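Local coordinates for protein epoxide hydrolase (Aspergillus niger, PDB 3G02) that probably hydrolyses epoxides to diols as an alpha/beta-hydrolase-fold enzyme, here in a variant made enantioselective by directed evolution, at residues R37-A42 with S269-L274; F55-E60 with I278-L283. The protein carries 9 engineered substitutions. All blocks are in the same frame, centred on the assembly; numbering follows the deposited sequence.

Contact 1: R37-A42 with S269-L274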
loop_
_atom_site.group_PDB
_atom_site.type_symbol
_atom_site.label_atom_id
_atom_site.label_comp_id
_atom_site.label_asym_id
_atom_site.label_seq_id
_atom_site.Cartn_x
_atom_site.Cartn_y
_atom_site.Cartn_z
ATOM N N ARG A 37 2.606 -20.540 -10.389
ATOM C CA ARG A 37 1.471 -21.344 -10.836
ATOM C C ARG A 37 0.319 -21.335 -9.823
ATOM O O ARG A 37 -0.841 -21.191 -10.208
ATOM C CB ARG A 37 1.911 -22.781 -11.130
ATOM C CG ARG A 37 0.869 -23.593 -11.890
ATOM C CD ARG A 37 1.283 -25.048 -12.063
ATOM N NE ARG A 37 1.163 -25.802 -10.817
ATOM C CZ ARG A 37 2.189 -26.202 -10.070
ATOM N NH1 ARG A 37 3.438 -25.934 -10.436
ATOM N NH2 ARG A 37 1.964 -26.881 -8.953
ATOM N N LEU A 38 0.647 -21.472 -8.540
ATOM C CA LEU A 38 -0.365 -21.538 -7.479
ATOM C C LEU A 38 -1.071 -20.211 -7.212
ATOM O O LEU A 38 -2.215 -20.196 -6.752
ATOM C CB LEU A 38 0.249 -22.050 -6.176
ATOM C CG LEU A 38 0.590 -23.538 -6.076
ATOM C CD1 LEU A 38 1.382 -23.771 -4.810
ATOM C CD2 LEU A 38 -0.661 -24.415 -6.104
ATOM N N SER A 39 -0.377 -19.110 -7.503
ATOM C CA SER A 39 -0.892 -17.759 -7.272
ATOM C C SER A 39 -2.166 -17.472 -8.054
ATOM O O SER A 39 -2.294 -17.840 -9.221
ATOM C CB SER A 39 0.165 -16.717 -7.641
ATOM O OG SER A 39 1.303 -16.808 -6.806
ATOM N N LYS A 40 -3.107 -16.803 -7.398
ATOM C CA LYS A 40 -4.341 -16.387 -8.047
ATOM C C LYS A 40 -4.205 -14.957 -8.566
ATOM O O LYS A 40 -3.272 -14.241 -8.201
ATOM C CB LYS A 40 -5.519 -16.468 -7.064
ATOM C CG LYS A 40 -5.693 -17.806 -6.344
ATOM C CD LYS A 40 -6.136 -18.916 -7.294
ATOM C CE LYS A 40 -6.599 -20.143 -6.528
ATOM N NZ LYS A 40 -6.679 -21.348 -7.397
ATOM N N ILE A 41 -5.126 -14.552 -9.433
ATOM C CA ILE A 41 -5.260 -13.145 -9.786
ATOM C C ILE A 41 -6.662 -12.711 -9.397
ATOM O O ILE A 41 -7.572 -13.541 -9.274
ATOM C CB ILE A 41 -4.980 -12.841 -11.276
ATOM C CG1 ILE A 41 -5.938 -13.617 -12.179
ATOM C CG2 ILE A 41 -3.511 -13.132 -11.619
ATOM C CD1 ILE A 41 -6.313 -12.885 -13.442
ATOM N N ALA A 42 -6.823 -11.410 -9.197
ATOM C CA ALA A 42 -8.112 -10.847 -8.838
ATOM C C ALA A 42 -9.159 -11.156 -9.901
ATOM O O ALA A 42 -8.820 -11.343 -11.072
ATOM C CB ALA A 42 -7.986 -9.346 -8.647
ATOM N N SER A 269 4.582 -13.110 0.300
ATOM C CA SER A 269 3.678 -14.265 0.318
ATOM C C SER A 269 3.566 -14.972 -1.028
ATOM O O SER A 269 3.417 -16.195 -1.080
ATOM C CB SER A 269 2.293 -13.858 0.826
ATOM O OG SER A 269 1.621 -13.038 -0.108
ATOM N N SER A 270 3.634 -14.196 -2.105
ATOM C CA SER A 270 3.426 -14.701 -3.457
ATOM C C SER A 270 4.258 -13.897 -4.445
ATOM O O SER A 270 4.317 -12.666 -4.351
ATOM C CB SER A 270 1.949 -14.603 -3.845
ATOM O OG SER A 270 1.776 -14.715 -5.250
ATOM N N PRO A 271 4.895 -14.582 -5.412
ATOM C CA PRO A 271 5.670 -13.863 -6.424
ATOM C C PRO A 271 4.802 -12.969 -7.311
ATOM O O PRO A 271 5.293 -11.988 -7.865
ATOM C CB PRO A 271 6.320 -14.991 -7.239
ATOM C CG PRO A 271 5.432 -16.178 -7.014
ATOM C CD PRO A 271 4.948 -16.046 -5.608
ATOM N N ILE A 272 3.522 -13.313 -7.437
ATOM C CA ILE A 272 2.580 -12.502 -8.208
ATOM C C ILE A 272 2.226 -11.199 -7.472
ATOM O O ILE A 272 2.068 -10.151 -8.108
ATOM C CB ILE A 272 1.334 -13.328 -8.622
ATOM C CG1 ILE A 272 1.717 -14.305 -9.751
ATOM C CG2 ILE A 272 0.150 -12.434 -9.012
ATOM C CD1 ILE A 272 2.137 -13.670 -11.058
ATOM N N ALA A 273 2.133 -11.260 -6.142
ATOM C CA ALA A 273 1.987 -10.043 -5.338
ATOM C C ALA A 273 3.167 -9.108 -5.582
ATOM O O ALA A 273 2.984 -7.920 -5.847
ATOM C CB ALA A 273 1.866 -10.372 -3.853
ATOM N N LEU A 274 4.375 -9.659 -5.510
ATOM C CA LEU A 274 5.569 -8.866 -5.743
ATOM C C LEU A 274 5.584 -8.275 -7.161
ATOM O O LEU A 274 5.901 -7.096 -7.354
ATOM C CB LEU A 274 6.816 -9.710 -5.478
ATOM C CG LEU A 274 8.150 -8.964 -5.507
ATOM C CD1 LEU A 274 8.312 -8.046 -4.311
ATOM C CD2 LEU A 274 9.276 -9.980 -5.565
#

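Contact 2: F55-E60 with I278-L283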
loop_
_atom_site.group_PDB
_atom_site.type_symbol
_atom_site.label_atom_id
_atom_site.label_comp_id
_atom_site.label_asym_id
_atom_site.label_seq_id
_atom_site.Cartn_x
_atom_site.Cartn_y
_atom_site.Cartn_z
ATOM N N PHE A 55 -5.417 3.094 -12.529
ATOM C CA PHE A 55 -5.618 2.490 -11.212
ATOM C C PHE A 55 -4.571 1.423 -10.887
ATOM O O PHE A 55 -4.705 0.697 -9.902
ATOM C CB PHE A 55 -7.027 1.901 -11.098
ATOM C CG PHE A 55 -8.131 2.916 -11.271
ATOM C CD1 PHE A 55 -8.229 4.014 -10.413
ATOM C CD2 PHE A 55 -9.077 2.770 -12.283
ATOM C CE1 PHE A 55 -9.245 4.949 -10.566
ATOM C CE2 PHE A 55 -10.109 3.696 -12.440
ATOM C CZ PHE A 55 -10.194 4.786 -11.581
ATOM N N GLY A 56 -3.527 1.344 -11.706
ATOM C CA GLY A 56 -2.467 0.365 -11.510
ATOM C C GLY A 56 -2.523 -0.717 -12.570
ATOM O O GLY A 56 -3.166 -0.541 -13.612
ATOM N N ILE A 57 -1.862 -1.841 -12.304
ATOM C CA ILE A 57 -1.694 -2.886 -13.315
ATOM C C ILE A 57 -3.031 -3.463 -13.777
ATOM O O ILE A 57 -3.953 -3.649 -12.988
ATOM C CB ILE A 57 -0.778 -4.030 -12.833
ATOM C CG1 ILE A 57 -1.325 -4.651 -11.542
ATOM C CG2 ILE A 57 0.655 -3.525 -12.631
ATOM C CD1 ILE A 57 -1.285 -6.142 -11.531
ATOM N N THR A 58 -3.126 -3.745 -15.069
ATOM C CA THR A 58 -4.355 -4.289 -15.630
ATOM C C THR A 58 -4.409 -5.802 -15.472
ATOM O O THR A 58 -3.377 -6.462 -15.312
ATOM C CB THR A 58 -4.484 -3.959 -17.130
ATOM O OG1 THR A 58 -3.423 -4.598 -17.851
ATOM C CG2 THR A 58 -4.436 -2.450 -17.372
ATOM N N SER A 59 -5.620 -6.346 -15.532
ATOM C CA SER A 59 -5.808 -7.791 -15.540
ATOM C C SER A 59 -5.073 -8.441 -16.709
ATOM O O SER A 59 -4.421 -9.467 -16.531
ATOM C CB SER A 59 -7.295 -8.135 -15.597
ATOM O OG SER A 59 -7.898 -7.909 -14.333
ATOM N N GLU A 60 -5.174 -7.836 -17.889
ATOM C CA GLU A 60 -4.515 -8.360 -19.085
ATOM C C GLU A 60 -3.007 -8.482 -18.888
ATOM O O GLU A 60 -2.419 -9.520 -19.173
ATOM C CB GLU A 60 -4.812 -7.473 -20.288
ATOM C CG GLU A 60 -4.311 -8.036 -21.610
ATOM C CD GLU A 60 -4.566 -7.119 -22.796
ATOM O OE1 GLU A 60 -5.200 -6.049 -22.633
ATOM O OE2 GLU A 60 -4.125 -7.476 -23.911
ATOM N N ILE A 278 5.683 -4.189 -7.741
ATOM C CA ILE A 278 6.907 -3.657 -8.339
ATOM C C ILE A 278 6.729 -3.414 -9.840
ATOM O O ILE A 278 7.188 -2.394 -10.371
ATOM C CB ILE A 278 8.119 -4.570 -8.038
ATOM C CG1 ILE A 278 8.439 -4.500 -6.541
ATOM C CG2 ILE A 278 9.327 -4.180 -8.889
ATOM C CD1 ILE A 278 9.651 -5.296 -6.103
ATOM N N GLY A 279 6.056 -4.343 -10.515
ATOM C CA GLY A 279 5.801 -4.214 -11.947
ATOM C C GLY A 279 5.069 -2.936 -12.297
ATOM O O GLY A 279 5.350 -2.320 -13.321
ATOM N N GLU A 280 4.134 -2.520 -11.441
ATOM C CA GLU A 280 3.427 -1.257 -11.672
ATOM C C GLU A 280 4.416 -0.119 -11.876
ATOM O O GLU A 280 4.222 0.733 -12.743
ATOM C CB GLU A 280 2.498 -0.912 -10.516
ATOM C CG GLU A 280 1.622 0.301 -10.813
ATOM C CD GLU A 280 1.103 0.952 -9.558
ATOM O OE1 GLU A 280 0.333 0.299 -8.826
ATOM O OE2 GLU A 280 1.457 2.127 -9.308
ATOM N N LYS A 281 5.479 -0.119 -11.080
ATOM C CA LYS A 281 6.466 0.955 -11.141
ATOM C C LYS A 281 7.373 0.847 -12.361
ATOM O O LYS A 281 7.702 1.854 -12.981
ATOM C CB LYS A 281 7.264 1.042 -9.832
ATOM C CG LYS A 281 6.389 1.162 -8.565
ATOM C CD LYS A 281 5.214 2.141 -8.734
ATOM C CE LYS A 281 4.470 2.353 -7.419
ATOM N NZ LYS A 281 3.263 3.226 -7.583
ATOM N N TYR A 282 7.758 -0.373 -12.730
ATOM C CA TYR A 282 8.499 -0.544 -13.979
ATOM C C TYR A 282 7.676 -0.154 -15.204
ATOM O O TYR A 282 8.241 0.216 -16.234
ATOM C CB TYR A 282 9.051 -1.963 -14.117
ATOM C CG TYR A 282 10.325 -2.189 -13.337
ATOM C CD1 TYR A 282 11.536 -1.632 -13.759
ATOM C CD2 TYR A 282 10.324 -2.959 -12.175
ATOM C CE1 TYR A 282 12.713 -1.834 -13.042
ATOM C CE2 TYR A 282 11.498 -3.169 -11.453
ATOM C CZ TYR A 282 12.684 -2.609 -11.887
ATOM O OH TYR A 282 13.848 -2.809 -11.174
ATOM N N LEU A 283 6.349 -0.219 -15.094
ATOM C CA LEU A 283 5.479 0.232 -16.176
ATOM C C LEU A 283 5.291 1.748 -16.191
ATOM O O LEU A 283 5.356 2.379 -17.247
ATOM C CB LEU A 283 4.112 -0.448 -16.080
ATOM C CG LEU A 283 4.042 -1.939 -16.400
ATOM C CD1 LEU A 283 2.644 -2.452 -16.098
ATOM C CD2 LEU A 283 4.418 -2.223 -17.853
#

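Contact 1: R37-A42 with S269-L274
Two bonds grip Ser270 OG: it gives its hydrogen to Ser39 OG at 2.7 Å and receives one from the backbone of Ile272, N to OG 3.1 Å. The second is a capping bond, with Ser270 at the N-cap of helix 271-284, bent to 137° at the hydrogen, so a single hydroxyl both closes the helix start and reaches the other segment. A chi1 of 163° turns the hydroxyl away from the backbone N of Ser270, toward Ser39 and the N-H of Ile272. Serine suits this place because one short side chain can accept and donate at once. Ser39, modelled in two conformers and described here in one, is the first residue past the end of helix 26-38; its OG also bonds to Leu35 O, back in the last turn of that helix. The hydroxyl pair thus joins one helix's C-terminal end to another's N-terminal start. Beside the hydroxyl pair, Ser39 CB rests on Ile272 CG1 at 3.6 Å. The other branch, CG2, makes a van der Waals contact with Lys40 O at 4.0 Å, a buried carbonyl with no hydrogen-bond partner in the model. Pro271 suits the first helical turn, where a backbone N-H is not needed, and brings CD to 3.9 Å from Ser39 OG. Its ring packs among Leu32, Leu35 and Val36 of helix 26-38, Trp69 of helix 59-71 and Trp303 of helix 292-304.

Contact 2: F55-E60 with I278-L283
Ile57 lays its CG2 methyl against Glu280 where its side chain leaves helix 271-284, 3.7 Å from Glu280 CA and 3.8 Å from Glu280 CB. The branches of the isoleucine part company here: CG2, anti to the carbonyl carbon, does the touching, whereas CG1 (chi1 57°) sits between the backbone N and the carbonyl carbon and leads away from the helix. A beta-branched residue suits the place, since a methyl close to the main chain can meet the helix surface while the longer branch runs elsewhere. One turn further along, Leu283 CD1 adds an apolar touch on the same methyl at 4.1 Å. Glu280 extends in the other direction, with CG anti to the backbone N, and its carboxylate passes beside Gly56, where OE1 lies 3.9 Å from Gly56 CA. Glycine fits here twice over, through its positive phi of 109° and because the lack of a side chain lets the carboxylate come close. Lys281 NZ meets Glu280 OE2 in a 2.7 Å salt bridge, approaching from above the carboxylate plane, 45° out of it. The second subunit supplies Arg259 to OE2 and Thr262 to OE1. Two cations and a hydroxyl round one buried carboxylate would be expected to favour its ionised form, so the apolar methyl contact borders a charge network that spans the subunit interface.

Overall arrangement
Contacts 1 and 2 lie with their centres 14 Å apart on the same side of the chain's centre, both using helix 271-284: contact 1 its start, contact 2 its later turns. Their other partners come from the N-terminal part of the chain, the end of helix 26-38 and the approach to helix 59-71. Along the sequence the segments alternate, 37-42, 55-60, 269-274, 278-283, and the N-terminal segments meet successive parts, in the same order, of a helix from the insertion between strands 209-214 and 340-345 of the hydrolase sheet. Both contacts also touch the second subunit. Contact 2 lies within about 11 Å, Leu283 side chain to His375 side chain, of a predicted catalytic residue, without touching it.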